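Local structure of cellulose-binding protein (Saccharophagus degradans, 2YHG) at residues R81-Y86 and A104-I109; H33-D36 and D42-Q45; T35-D40 and T76-R81; S46-L51 and A232-R237. The protein probably acts in carbohydrate metabolism and may bind polysaccharide as part of a longer protein, this C-terminal portion comprising a calcium-holding nucleoside hydrolase-like domain and a further C-terminal domain. One frame throughout, in Å; residues are numbered along the deposited sequence. Where two conformers were deposited one is given.

All four contacts lie in the nucleoside hydrolase-like domain. Contact 2 is the calcium site itself, where the end of strand 30-35 meets the start of helix 42-52. Contact 3 shares Thr35 and Asp36 with it, the centres about 7 Å apart, and joins the loop after the strand to helix 77-93. Contact 4 uses the next part of helix 42-52, about 9 Å from the centre of contact 2, which it meets through Gln45 NE2 and Pro235 O, 2.9 Å apart. Contact 1 lies farther along helix 77-93, its centre about 14 Å from that of contact 2; Leu106 CD1 still reaches Leu51 CD2 of contact 4 at 3.6 Å.

Contact 1: residues R81-Y86 and A104-I109; sequences RILNAY and AYLDSI
Tyr86, with CG anti to its backbone nitrogen (chi1 179°), swings its ring to the side of its carbonyl carbon, while Leu106, like Leu83, keeps CG beside the nitrogen and opposite the carbonyl carbon, with an extended second torsion. Together these bring CD1 of Leu106 over the tyrosine ring, and the two side chains cross at roughly a right angle. Leu106 CD1 sits over one ring face, 3.8 Å from the centroid of the Tyr86 ring and 24° off its normal, a CH-pi contact displaced toward the rim; its shortest distance is 3.5 Å, to Tyr86 CE2. The same methyl takes Leu83 CD2 at 3.8 Å, so one branch of Leu106 is shared by ring and leucine. Leu83 CD2 also lies 3.9 Å from Leu106 CB. The other methyl of Leu83 turns to the more polar rim: CD1 is 3.8 Å from Leu106 O and equally far from Asp107 OD1, leucine and aspartate running alongside each other in opposite senses. No hydrogen bond crosses the contact. The Tyr86 hydroxyl takes no part in it and hydrogen-bonds the carbonyl O of Pro101.

The short helix segments run nearly antiparallel, at 168°, with axes 10.3 Å apart; the gap is bridged by Leu83, Leu106 and the Tyr86 ring, with Asp107 at the rim. Leu106 also packs on Leu51 of helix 42-52 and on Leu59 of strand 58-64. Ala85, on another side of helix 77-93, packs on Ala229 and Leu230 of helix 228-232.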
loop_
_atom_site.group_PDB
_atom_site.type_symbol
_atom_site.label_atom_id
_atom_site.label_comp_id
_atom_site.label_asym_id
_atom_site.label_seq_id
_atom_site.Cartn_x
_atom_site.Cartn_y
_atom_site.Cartn_z
ATOM N N ARG A 81 0.952 -22.589 -2.818
ATOM C CA ARG A 81 -0.191 -22.869 -3.670
ATOM C C ARG A 81 -0.558 -21.655 -4.521
ATOM O O ARG A 81 -0.830 -21.755 -5.723
ATOM C CB ARG A 81 -1.361 -23.306 -2.775
ATOM C CG ARG A 81 -2.648 -23.650 -3.480
ATOM C CD ARG A 81 -3.523 -24.543 -2.608
ATOM N NE ARG A 81 -4.850 -24.668 -3.168
ATOM C CZ ARG A 81 -5.778 -23.738 -3.060
ATOM N NH1 ARG A 81 -5.550 -22.643 -2.342
ATOM N NH2 ARG A 81 -6.940 -23.915 -3.673
ATOM N N ILE A 82 -0.555 -20.479 -3.913
ATOM C CA ILE A 82 -0.881 -19.260 -4.612
ATOM C C ILE A 82 0.216 -18.928 -5.645
ATOM O O ILE A 82 -0.119 -18.521 -6.758
ATOM C CB ILE A 82 -1.144 -18.117 -3.624
ATOM C CG1 ILE A 82 -2.447 -18.367 -2.853
ATOM C CG2 ILE A 82 -1.170 -16.779 -4.343
ATOM C CD1 ILE A 82 -2.631 -17.556 -1.620
ATOM N N LEU A 83 1.480 -19.112 -5.304
ATOM C CA LEU A 83 2.562 -18.880 -6.255
ATOM C C LEU A 83 2.562 -19.877 -7.402
ATOM O O LEU A 83 2.930 -19.514 -8.518
ATOM C CB LEU A 83 3.907 -18.845 -5.553
ATOM C CG LEU A 83 4.167 -17.639 -4.646
ATOM C CD1 LEU A 83 5.580 -17.714 -4.087
ATOM C CD2 LEU A 83 3.956 -16.334 -5.378
ATOM N N ASN A 84 2.068 -21.095 -7.180
ATOM C CA ASN A 84 1.917 -22.034 -8.300
ATOM C C ASN A 84 0.885 -21.500 -9.277
ATOM O O ASN A 84 1.081 -21.541 -10.492
ATOM C CB ASN A 84 1.524 -23.408 -7.764
ATOM C CG ASN A 84 1.395 -24.430 -8.830
ATOM O OD1 ASN A 84 2.329 -24.682 -9.589
ATOM N ND2 ASN A 84 0.205 -24.987 -8.952
ATOM N N ALA A 85 -0.220 -20.960 -8.772
ATOM C CA ALA A 85 -1.219 -20.307 -9.622
ATOM C C ALA A 85 -0.630 -19.098 -10.337
ATOM O O ALA A 85 -0.874 -18.885 -11.535
ATOM C CB ALA A 85 -2.451 -19.902 -8.816
ATOM N N TYR A 86 0.165 -18.299 -9.627
ATOM C CA TYR A 86 0.815 -17.161 -10.264
ATOM C C TYR A 86 1.681 -17.605 -11.441
ATOM O O TYR A 86 1.660 -16.961 -12.497
ATOM C CB TYR A 86 1.647 -16.369 -9.266
ATOM C CG TYR A 86 2.371 -15.196 -9.885
ATOM C CD1 TYR A 86 1.733 -13.990 -10.080
ATOM C CD2 TYR A 86 3.711 -15.294 -10.249
ATOM C CE1 TYR A 86 2.415 -12.891 -10.609
ATOM C CE2 TYR A 86 4.396 -14.210 -10.818
ATOM C CZ TYR A 86 3.740 -13.009 -10.961
ATOM O OH TYR A 86 4.399 -11.905 -11.424
ATOM N N ALA A 104 10.159 -17.480 -10.436
ATOM C CA ALA A 104 11.333 -17.917 -9.727
ATOM C C ALA A 104 11.745 -16.905 -8.647
ATOM O O ALA A 104 12.185 -17.288 -7.565
ATOM C CB ALA A 104 12.509 -18.185 -10.697
ATOM N N TYR A 105 11.695 -15.623 -8.983
ATOM C CA TYR A 105 12.023 -14.609 -7.998
ATOM C C TYR A 105 11.069 -14.671 -6.796
ATOM O O TYR A 105 11.500 -14.636 -5.645
ATOM C CB TYR A 105 12.025 -13.227 -8.618
ATOM C CG TYR A 105 12.181 -12.152 -7.576
ATOM C CD1 TYR A 105 13.366 -11.977 -6.900
ATOM C CD2 TYR A 105 11.081 -11.403 -7.187
ATOM C CE1 TYR A 105 13.461 -11.033 -5.882
ATOM C CE2 TYR A 105 11.168 -10.446 -6.185
ATOM C CZ TYR A 105 12.341 -10.286 -5.522
ATOM O OH TYR A 105 12.440 -9.316 -4.552
ATOM N N LEU A 106 9.778 -14.791 -7.062
ATOM C CA LEU A 106 8.815 -14.854 -5.964
ATOM C C LEU A 106 9.035 -16.077 -5.104
ATOM O O LEU A 106 8.964 -15.990 -3.884
ATOM C CB LEU A 106 7.387 -14.835 -6.470
ATOM C CG LEU A 106 6.952 -13.530 -7.110
ATOM C CD1 LEU A 106 5.489 -13.620 -7.510
ATOM C CD2 LEU A 106 7.186 -12.308 -6.238
ATOM N N ASP A 107 9.371 -17.205 -5.720
ATOM C CA ASP A 107 9.684 -18.385 -4.948
ATOM C C ASP A 107 10.845 -18.095 -3.987
ATOM O O ASP A 107 10.855 -18.576 -2.846
ATOM C CB ASP A 107 10.088 -19.542 -5.861
ATOM C CG ASP A 107 8.956 -20.068 -6.735
ATOM O OD1 ASP A 107 7.771 -19.827 -6.433
ATOM O OD2 ASP A 107 9.285 -20.685 -7.790
ATOM N N SER A 108 11.844 -17.331 -4.446
ATOM C CA SER A 108 13.021 -17.065 -3.646
ATOM C C SER A 108 12.779 -16.196 -2.411
ATOM O O SER A 108 13.578 -16.202 -1.508
ATOM C CB SER A 108 14.126 -16.442 -4.506
ATOM O OG SER A 108 13.954 -15.067 -4.725
ATOM N N ILE A 109 11.682 -15.446 -2.418
ATOM C CA ILE A 109 11.330 -14.535 -1.324
ATOM C C ILE A 109 10.101 -15.019 -0.530
ATOM O O ILE A 109 9.606 -14.297 0.333
ATOM C CB ILE A 109 11.153 -13.088 -1.811
ATOM C CG1 ILE A 109 10.020 -12.959 -2.825
ATOM C CG2 ILE A 109 12.464 -12.570 -2.371
ATOM C CD1 ILE A 109 9.491 -11.539 -3.017
#

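Contact 2: residues H33-D36 and D42-Q45; sequences HTTD and DDEQ. With CA (calcium ion), chain B.
The carboxylates of Asp43 and Asp36, their planes turned 74° apart, converge on one calcium ion. Asp43 takes the metal between its two oxygens, with OD1 at 2.4 Å and OD2 at 2.6 Å from the calcium. Asp36 binds through one oxygen, its OD1 2.6 Å from the calcium, while its OD2 accepts a hydrogen bond from water 1, itself a calcium ligand. Thr35 OG1 donates to Asp43 OD2 over 2.7 Å, coming from the anti side of that oxygen and 27° out of the carboxylate plane. The threonine hydroxyl can do this because OG1 stands opposite its own backbone nitrogen (chi1 165°), pointing from the strand to the helix start. Asp42 binds no metal directly; its OD1 receives a 2.6 Å bond from water 2, while its OD2 is held by Gly243 N. The two waters, the three carboxylate oxygens, Trp151 O and an oxygen of Asp244 make seven ligands.

The aspartates sit in the loop after the first strand and in the first turn of the following helix of a beta-alpha-beta unit, a placement consistent with the calcium site of nucleoside hydrolases. Asp36 OD1 and Asp43 OD2 lie only 3.1 Å apart without a bond between them; the cation they share probably offsets their repulsion. OD2 of Asp43 thus serves both metal and hydroxyl, which fixes the turn of its carboxylate, and Thr35 and Asp42 act as second-shell residues that position a ligand aspartate and a ligand water.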
loop_
_atom_site.group_PDB
_atom_site.type_symbol
_atom_site.label_atom_id
_atom_site.label_comp_id
_atom_site.label_asym_id
_atom_site.label_seq_id
_atom_site.Cartn_x
_atom_site.Cartn_y
_atom_site.Cartn_z
ATOM N N HIS A 33 5.824 -8.161 2.851
ATOM C CA HIS A 33 4.632 -8.524 3.606
ATOM C C HIS A 33 4.933 -9.655 4.546
ATOM O O HIS A 33 5.571 -10.641 4.185
ATOM C CB HIS A 33 3.502 -8.923 2.692
ATOM C CG HIS A 33 3.080 -7.832 1.798
ATOM N ND1 HIS A 33 2.685 -6.609 2.295
ATOM C CD2 HIS A 33 2.960 -7.777 0.448
ATOM C CE1 HIS A 33 2.328 -5.860 1.263
ATOM N NE2 HIS A 33 2.501 -6.531 0.133
ATOM N N THR A 34 4.412 -9.535 5.768
ATOM C CA THR A 34 4.354 -10.656 6.698
ATOM C C THR A 34 2.895 -10.985 6.942
ATOM O O THR A 34 2.064 -10.075 7.056
ATOM C CB THR A 34 5.131 -10.385 8.011
ATOM O OG1 THR A 34 4.368 -9.589 8.958
ATOM C CG2 THR A 34 6.474 -9.708 7.765
ATOM N N THR A 35 2.549 -12.269 6.929
ATOM C CA THR A 35 1.142 -12.672 6.883
ATOM C C THR A 35 0.922 -13.942 7.695
ATOM O O THR A 35 1.684 -14.935 7.557
ATOM C CB THR A 35 0.646 -12.872 5.420
ATOM O OG1 THR A 35 -0.595 -13.586 5.437
ATOM C CG2 THR A 35 1.629 -13.679 4.555
ATOM N N ASP A 36 -0.140 -13.950 8.475
ATOM C CA ASP A 36 -0.540 -15.104 9.270
ATOM C C ASP A 36 -1.477 -16.017 8.513
ATOM O O ASP A 36 -2.593 -16.303 8.944
ATOM C CB ASP A 36 -1.181 -14.666 10.589
ATOM C CG ASP A 36 -2.446 -13.805 10.373
ATOM O OD1 ASP A 36 -2.614 -13.166 9.356
ATOM O OD2 ASP A 36 -3.304 -13.806 11.318
ATOM N N ASP A 42 -8.960 -14.205 4.181
ATOM C CA ASP A 42 -8.629 -12.908 3.663
ATOM C C ASP A 42 -7.165 -12.743 3.311
ATOM O O ASP A 42 -6.858 -12.066 2.316
ATOM C CB ASP A 42 -9.261 -11.757 4.409
ATOM C CG ASP A 42 -8.759 -11.491 5.753
ATOM O OD1 ASP A 42 -7.892 -12.186 6.277
ATOM O OD2 ASP A 42 -9.263 -10.420 6.286
ATOM N N ASP A 43 -6.239 -13.355 4.029
ATOM C CA ASP A 43 -4.830 -13.208 3.662
ATOM C C ASP A 43 -4.574 -13.796 2.268
ATOM O O ASP A 43 -3.726 -13.294 1.529
ATOM C CB ASP A 43 -3.910 -13.864 4.678
ATOM C CG ASP A 43 -3.894 -13.144 6.025
ATOM O OD1 ASP A 43 -4.941 -13.175 6.716
ATOM O OD2 ASP A 43 -2.909 -12.467 6.370
ATOM N N GLU A 44 -5.216 -14.937 1.971
ATOM C CA GLU A 44 -5.089 -15.521 0.649
ATOM C C GLU A 44 -5.615 -14.589 -0.428
ATOM O O GLU A 44 -4.982 -14.392 -1.479
ATOM C CB GLU A 44 -5.800 -16.856 0.619
ATOM C CG GLU A 44 -5.219 -17.903 1.538
ATOM C CD GLU A 44 -6.250 -18.959 1.858
ATOM O OE1 GLU A 44 -6.667 -19.684 0.932
ATOM O OE2 GLU A 44 -6.691 -19.029 3.019
ATOM N N GLN A 45 -6.800 -14.042 -0.194
ATOM C CA GLN A 45 -7.388 -13.080 -1.089
ATOM C C GLN A 45 -6.429 -11.920 -1.357
ATOM O O GLN A 45 -6.232 -11.500 -2.501
ATOM C CB GLN A 45 -8.662 -12.516 -0.476
ATOM C CG GLN A 45 -9.794 -13.512 -0.223
ATOM C CD GLN A 45 -10.972 -12.851 0.463
ATOM O OE1 GLN A 45 -10.814 -11.884 1.220
ATOM N NE2 GLN A 45 -12.199 -13.327 0.174
HETATM CA CA CA B . -4.308 -11.491 8.323
HETATM O O HOH W 1 -5.060 -12.068 10.621
HETATM O O HOH W 2 -6.869 -11.517 8.585
#

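Contact 3: residues T35-D40 and T76-R81; sequences TDMGAD and TAYVDR. With CA (calcium ion), chain B.
Gly38 lies against one face of the Tyr78 ring, its backbone N 3.7 Å above the plane and offset toward the rim. Gly38 CA is 3.5 Å from Tyr78 CE2, and equally near to CZ and the hydroxyl within a tenth of an ångström. Met37 approaches the same ring obliquely, with CB 3.8 Å from Tyr78 CD2. Its sulfur adds a Met-aromatic contact, SD standing 5.2 Å from the Tyr78 ring centroid.

Both residues form the corner of a type II beta turn from Asp36 to Ala39, closed by the Ala39 N to Asp36 O bond; Gly38 takes the third place with a positive phi of 100°. This turn leads from the calcium ligand Asp36 toward helix 42-52.

The purely apolar part is smaller. Met37, bent at its second torsion (chi2 -77°), turns its methyl to Val79, CE 4.1 Å from Val79 CG2, and it also packs on Leu47 of helix 42-52. Val79 in turn rests on Ile62 and Thr64 of strand 58-64.

No hydrogen bond crosses between the segments; at the helix start Thr76 OG1 donates to Asp80 OD1 over 2.8 Å, on the syn side but 32° out of the carboxylate plane, and Asn110 ND2 also hydrogen-bonds that oxygen.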
loop_
_atom_site.group_PDB
_atom_site.type_symbol
_atom_site.label_atom_id
_atom_site.label_comp_id
_atom_site.label_asym_id
_atom_site.label_seq_id
_atom_site.Cartn_x
_atom_site.Cartn_y
_atom_site.Cartn_z
ATOM N N THR A 35 2.549 -12.269 6.929
ATOM C CA THR A 35 1.142 -12.672 6.883
ATOM C C THR A 35 0.922 -13.942 7.695
ATOM O O THR A 35 1.684 -14.935 7.557
ATOM C CB THR A 35 0.646 -12.872 5.420
ATOM O OG1 THR A 35 -0.595 -13.586 5.437
ATOM C CG2 THR A 35 1.629 -13.679 4.555
ATOM N N ASP A 36 -0.140 -13.950 8.475
ATOM C CA ASP A 36 -0.540 -15.104 9.270
ATOM C C ASP A 36 -1.477 -16.017 8.513
ATOM O O ASP A 36 -2.593 -16.303 8.944
ATOM C CB ASP A 36 -1.181 -14.666 10.589
ATOM C CG ASP A 36 -2.446 -13.805 10.373
ATOM O OD1 ASP A 36 -2.614 -13.166 9.356
ATOM O OD2 ASP A 36 -3.304 -13.806 11.318
ATOM N N MET A 37 -1.012 -16.535 7.378
ATOM C CA MET A 37 -1.793 -17.457 6.555
ATOM C C MET A 37 -2.383 -18.562 7.399
ATOM O O MET A 37 -1.717 -19.150 8.249
ATOM C CB MET A 37 -0.907 -18.065 5.477
ATOM C CG MET A 37 -0.492 -17.082 4.400
ATOM S SD MET A 37 -1.863 -16.775 3.242
ATOM C CE MET A 37 -1.125 -15.405 2.286
ATOM N N GLY A 38 -3.632 -18.875 7.106
ATOM C CA GLY A 38 -4.401 -19.892 7.825
ATOM C C GLY A 38 -5.355 -19.327 8.851
ATOM O O GLY A 38 -6.290 -20.022 9.235
ATOM N N ALA A 39 -5.129 -18.121 9.348
ATOM C CA ALA A 39 -6.047 -17.529 10.307
ATOM C C ALA A 39 -7.400 -17.264 9.688
ATOM O O ALA A 39 -8.446 -17.390 10.358
ATOM C CB ALA A 39 -5.475 -16.225 10.834
ATOM N N ASP A 40 -7.409 -16.798 8.441
ATOM C CA ASP A 40 -8.628 -16.412 7.780
ATOM C C ASP A 40 -8.342 -16.336 6.294
ATOM O O ASP A 40 -7.229 -15.993 5.884
ATOM C CB ASP A 40 -9.085 -15.056 8.268
ATOM C CG ASP A 40 -10.451 -14.685 7.746
ATOM O OD1 ASP A 40 -11.457 -15.054 8.397
ATOM O OD2 ASP A 40 -10.522 -14.024 6.687
ATOM N N THR A 76 5.081 -22.888 4.490
ATOM C CA THR A 76 4.586 -21.891 3.573
ATOM C C THR A 76 3.557 -22.435 2.566
ATOM O O THR A 76 3.406 -21.899 1.472
ATOM C CB THR A 76 5.725 -21.166 2.804
ATOM O OG1 THR A 76 6.432 -22.106 1.996
ATOM C CG2 THR A 76 6.682 -20.489 3.733
ATOM N N ALA A 77 2.833 -23.516 2.902
ATOM C CA ALA A 77 2.021 -24.181 1.887
ATOM C C ALA A 77 0.933 -23.291 1.298
ATOM O O ALA A 77 0.622 -23.430 0.124
ATOM C CB ALA A 77 1.445 -25.488 2.403
ATOM N N TYR A 78 0.312 -22.395 2.074
ATOM C CA TYR A 78 -0.664 -21.475 1.472
ATOM C C TYR A 78 -0.035 -20.620 0.367
ATOM O O TYR A 78 -0.561 -20.492 -0.729
ATOM C CB TYR A 78 -1.273 -20.529 2.505
ATOM C CG TYR A 78 -2.360 -21.120 3.358
ATOM C CD1 TYR A 78 -3.653 -21.188 2.907
ATOM C CD2 TYR A 78 -2.079 -21.579 4.638
ATOM C CE1 TYR A 78 -4.677 -21.735 3.744
ATOM C CE2 TYR A 78 -3.055 -22.120 5.455
ATOM C CZ TYR A 78 -4.326 -22.192 5.016
ATOM O OH TYR A 78 -5.289 -22.723 5.855
ATOM N N VAL A 79 1.101 -20.022 0.680
ATOM C CA VAL A 79 1.790 -19.191 -0.276
ATOM C C VAL A 79 2.290 -20.032 -1.461
ATOM O O VAL A 79 2.176 -19.603 -2.608
ATOM C CB VAL A 79 2.903 -18.373 0.365
ATOM C CG1 VAL A 79 3.756 -17.651 -0.691
ATOM C CG2 VAL A 79 2.325 -17.378 1.366
ATOM N N ASP A 80 2.790 -21.236 -1.192
ATOM C CA ASP A 80 3.270 -22.084 -2.274
ATOM C C ASP A 80 2.161 -22.288 -3.301
ATOM O O ASP A 80 2.399 -22.292 -4.505
ATOM C CB ASP A 80 3.657 -23.466 -1.719
ATOM C CG ASP A 80 4.810 -23.461 -0.736
ATOM O OD1 ASP A 80 5.539 -22.460 -0.585
ATOM O OD2 ASP A 80 4.975 -24.536 -0.109
ATOM N N ARG A 81 0.952 -22.589 -2.818
ATOM C CA ARG A 81 -0.191 -22.869 -3.670
ATOM C C ARG A 81 -0.558 -21.655 -4.521
ATOM O O ARG A 81 -0.830 -21.755 -5.723
ATOM C CB ARG A 81 -1.361 -23.306 -2.775
ATOM C CG ARG A 81 -2.648 -23.650 -3.480
ATOM C CD ARG A 81 -3.523 -24.543 -2.608
ATOM N NE ARG A 81 -4.850 -24.668 -3.168
ATOM C CZ ARG A 81 -5.778 -23.738 -3.060
ATOM N NH1 ARG A 81 -5.550 -22.643 -2.342
ATOM N NH2 ARG A 81 -6.940 -23.915 -3.673
HETATM CA CA CA B . -4.308 -11.491 8.323
HETATM O O HOH W 1 -5.060 -12.068 10.621
HETATM O O HOH W 2 -6.869 -11.517 8.585
#

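Contact 4: residues S46-L51 and A232-R237; sequences SLVRQL and AVYPNR
Val48 points from helix 42-52 into the angle between Val233 and Tyr234, and each of its atoms past CA finds a partner there. CB comes first, 3.9 Å from Tyr234 CD2. The branches then part. CG1, anti to the backbone nitrogen (chi1 169°), lies in the plane of the tyrosine ring at its edge, 4.0 Å from Tyr234 CD2, so the valine borders the aromatic ring without lying on a face. CG2, opposite the carbonyl carbon, goes the other way to Val233: it touches that residue's CG2 and its carbonyl O, both at 4.0 Å. Val48 crosses both side chains at a slant. No hydrogen bond spans the two segments; the contact is van der Waals.

Tyr234 is fixed at both ends by polar partners elsewhere. Its hydroxyl bonds to Glu242, which also makes a salt bridge with Arg49 of the same helix, and its backbone O accepts from Gln225, a magnesium ligand; the tyrosine side chain is about 8 Å from a bound magnesium ion.

The irregular stretch 232-237, which leads on from helix 228-232, runs beside helix 42-52 with Val48 as its point of closest backbone approach. Val233 leans as well on Arg81 and Ala85 of helix 77-93. On other sides of helix 42-52, Leu47 and Leu51 meet Ile82 of helix 77-93, whereas Ser46 and Gln50 meet Phe248 of helix 246-249.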
loop_
_atom_site.group_PDB
_atom_site.type_symbol
_atom_site.label_atom_id
_atom_site.label_comp_id
_atom_site.label_asym_id
_atom_site.label_seq_id
_atom_site.Cartn_x
_atom_site.Cartn_y
_atom_site.Cartn_z
ATOM N N SER A 46 -5.898 -11.353 -0.286
ATOM C CA SER A 46 -5.015 -10.211 -0.393
ATOM C C SER A 46 -3.775 -10.538 -1.205
ATOM O O SER A 46 -3.335 -9.701 -2.000
ATOM C CB SER A 46 -4.623 -9.735 1.010
ATOM O OG SER A 46 -5.743 -9.171 1.705
ATOM N N LEU A 47 -3.181 -11.716 -0.990
ATOM C CA LEU A 47 -1.993 -12.054 -1.749
ATOM C C LEU A 47 -2.309 -12.164 -3.239
ATOM O O LEU A 47 -1.503 -11.724 -4.060
ATOM C CB LEU A 47 -1.338 -13.303 -1.206
ATOM C CG LEU A 47 -0.031 -13.678 -1.923
ATOM C CD1 LEU A 47 0.992 -12.546 -1.885
ATOM C CD2 LEU A 47 0.543 -14.975 -1.338
ATOM N N VAL A 48 -3.461 -12.726 -3.600
ATOM C CA VAL A 48 -3.823 -12.786 -5.015
ATOM C C VAL A 48 -3.887 -11.384 -5.618
ATOM O O VAL A 48 -3.333 -11.146 -6.696
ATOM C CB VAL A 48 -5.144 -13.556 -5.199
ATOM C CG1 VAL A 48 -5.653 -13.384 -6.648
ATOM C CG2 VAL A 48 -4.951 -15.048 -4.860
ATOM N N ARG A 49 -4.555 -10.456 -4.940
ATOM C CA ARG A 49 -4.616 -9.093 -5.465
ATOM C C ARG A 49 -3.223 -8.478 -5.568
ATOM O O ARG A 49 -2.866 -7.876 -6.592
ATOM C CB ARG A 49 -5.524 -8.192 -4.640
ATOM C CG ARG A 49 -5.691 -6.828 -5.301
ATOM C CD ARG A 49 -6.282 -5.764 -4.416
ATOM N NE ARG A 49 -7.609 -6.137 -3.897
ATOM C CZ ARG A 49 -8.778 -5.677 -4.308
ATOM N NH1 ARG A 49 -8.878 -4.686 -5.175
ATOM N NH2 ARG A 49 -9.876 -6.185 -3.777
ATOM N N GLN A 50 -2.401 -8.648 -4.535
ATOM C CA GLN A 50 -1.056 -8.084 -4.585
ATOM C C GLN A 50 -0.309 -8.658 -5.797
ATOM O O GLN A 50 0.439 -7.924 -6.477
ATOM C CB GLN A 50 -0.295 -8.356 -3.302
ATOM C CG GLN A 50 1.193 -8.034 -3.320
ATOM C CD GLN A 50 1.537 -6.559 -3.449
ATOM O OE1 GLN A 50 1.885 -5.920 -2.451
ATOM N NE2 GLN A 50 1.457 -6.020 -4.654
ATOM N N LEU A 51 -0.448 -9.934 -6.065
ATOM C CA LEU A 51 0.297 -10.534 -7.176
ATOM C C LEU A 51 -0.102 -9.975 -8.530
ATOM O O LEU A 51 0.770 -9.722 -9.354
ATOM C CB LEU A 51 0.223 -12.046 -7.119
ATOM C CG LEU A 51 0.977 -12.665 -5.932
ATOM C CD1 LEU A 51 0.643 -14.151 -5.896
ATOM C CD2 LEU A 51 2.440 -12.450 -6.030
ATOM N N ALA A 232 -8.966 -19.260 -8.934
ATOM C CA ALA A 232 -9.272 -20.514 -8.274
ATOM C C ALA A 232 -8.607 -20.615 -6.884
ATOM O O ALA A 232 -8.989 -21.460 -6.076
ATOM C CB ALA A 232 -8.863 -21.683 -9.157
ATOM N N VAL A 233 -7.586 -19.805 -6.613
ATOM C CA VAL A 233 -6.978 -19.770 -5.279
ATOM C C VAL A 233 -7.369 -18.515 -4.478
ATOM O O VAL A 233 -6.790 -18.248 -3.420
ATOM C CB VAL A 233 -5.435 -19.939 -5.348
ATOM C CG1 VAL A 233 -5.059 -21.288 -5.934
ATOM C CG2 VAL A 233 -4.785 -18.811 -6.102
ATOM N N TYR A 234 -8.371 -17.783 -4.956
ATOM C CA TYR A 234 -8.956 -16.648 -4.224
ATOM C C TYR A 234 -10.173 -17.179 -3.485
ATOM O O TYR A 234 -11.196 -17.450 -4.109
ATOM C CB TYR A 234 -9.334 -15.542 -5.203
ATOM C CG TYR A 234 -9.787 -14.266 -4.532
ATOM C CD1 TYR A 234 -11.033 -14.152 -3.978
ATOM C CD2 TYR A 234 -8.964 -13.129 -4.461
ATOM C CE1 TYR A 234 -11.462 -13.016 -3.318
ATOM C CE2 TYR A 234 -9.383 -11.961 -3.803
ATOM C CZ TYR A 234 -10.624 -11.915 -3.240
ATOM O OH TYR A 234 -11.072 -10.838 -2.544
ATOM N N PRO A 235 -10.103 -17.376 -2.171
ATOM C CA PRO A 235 -11.214 -18.041 -1.483
ATOM C C PRO A 235 -12.354 -17.068 -1.190
ATOM O O PRO A 235 -12.148 -15.849 -1.204
ATOM C CB PRO A 235 -10.580 -18.496 -0.182
ATOM C CG PRO A 235 -9.517 -17.439 0.087
ATOM C CD PRO A 235 -8.960 -17.150 -1.269
ATOM N N ASN A 236 -13.526 -17.611 -0.892
ATOM C CA ASN A 236 -14.622 -16.803 -0.409
ATOM C C ASN A 236 -14.272 -16.159 0.930
ATOM O O ASN A 236 -13.499 -16.677 1.736
ATOM C CB ASN A 236 -15.860 -17.675 -0.218
ATOM C CG ASN A 236 -16.526 -18.044 -1.503
ATOM O OD1 ASN A 236 -16.261 -17.484 -2.560
ATOM N ND2 ASN A 236 -17.474 -18.955 -1.409
ATOM N N ARG A 237 -14.917 -15.024 1.156
ATOM C CA ARG A 237 -14.955 -14.369 2.446
ATOM C C ARG A 237 -15.525 -15.260 3.544
ATOM O O ARG A 237 -16.517 -15.940 3.351
ATOM C CB ARG A 237 -15.864 -13.147 2.296
ATOM C CG ARG A 237 -16.020 -12.311 3.526
ATOM C CD ARG A 237 -16.980 -11.189 3.276
ATOM N NE ARG A 237 -18.316 -11.635 2.885
ATOM C CZ ARG A 237 -19.187 -12.182 3.723
ATOM N NH1 ARG A 237 -18.988 -12.129 5.045
ATOM N NH2 ARG A 237 -20.312 -12.691 3.257
#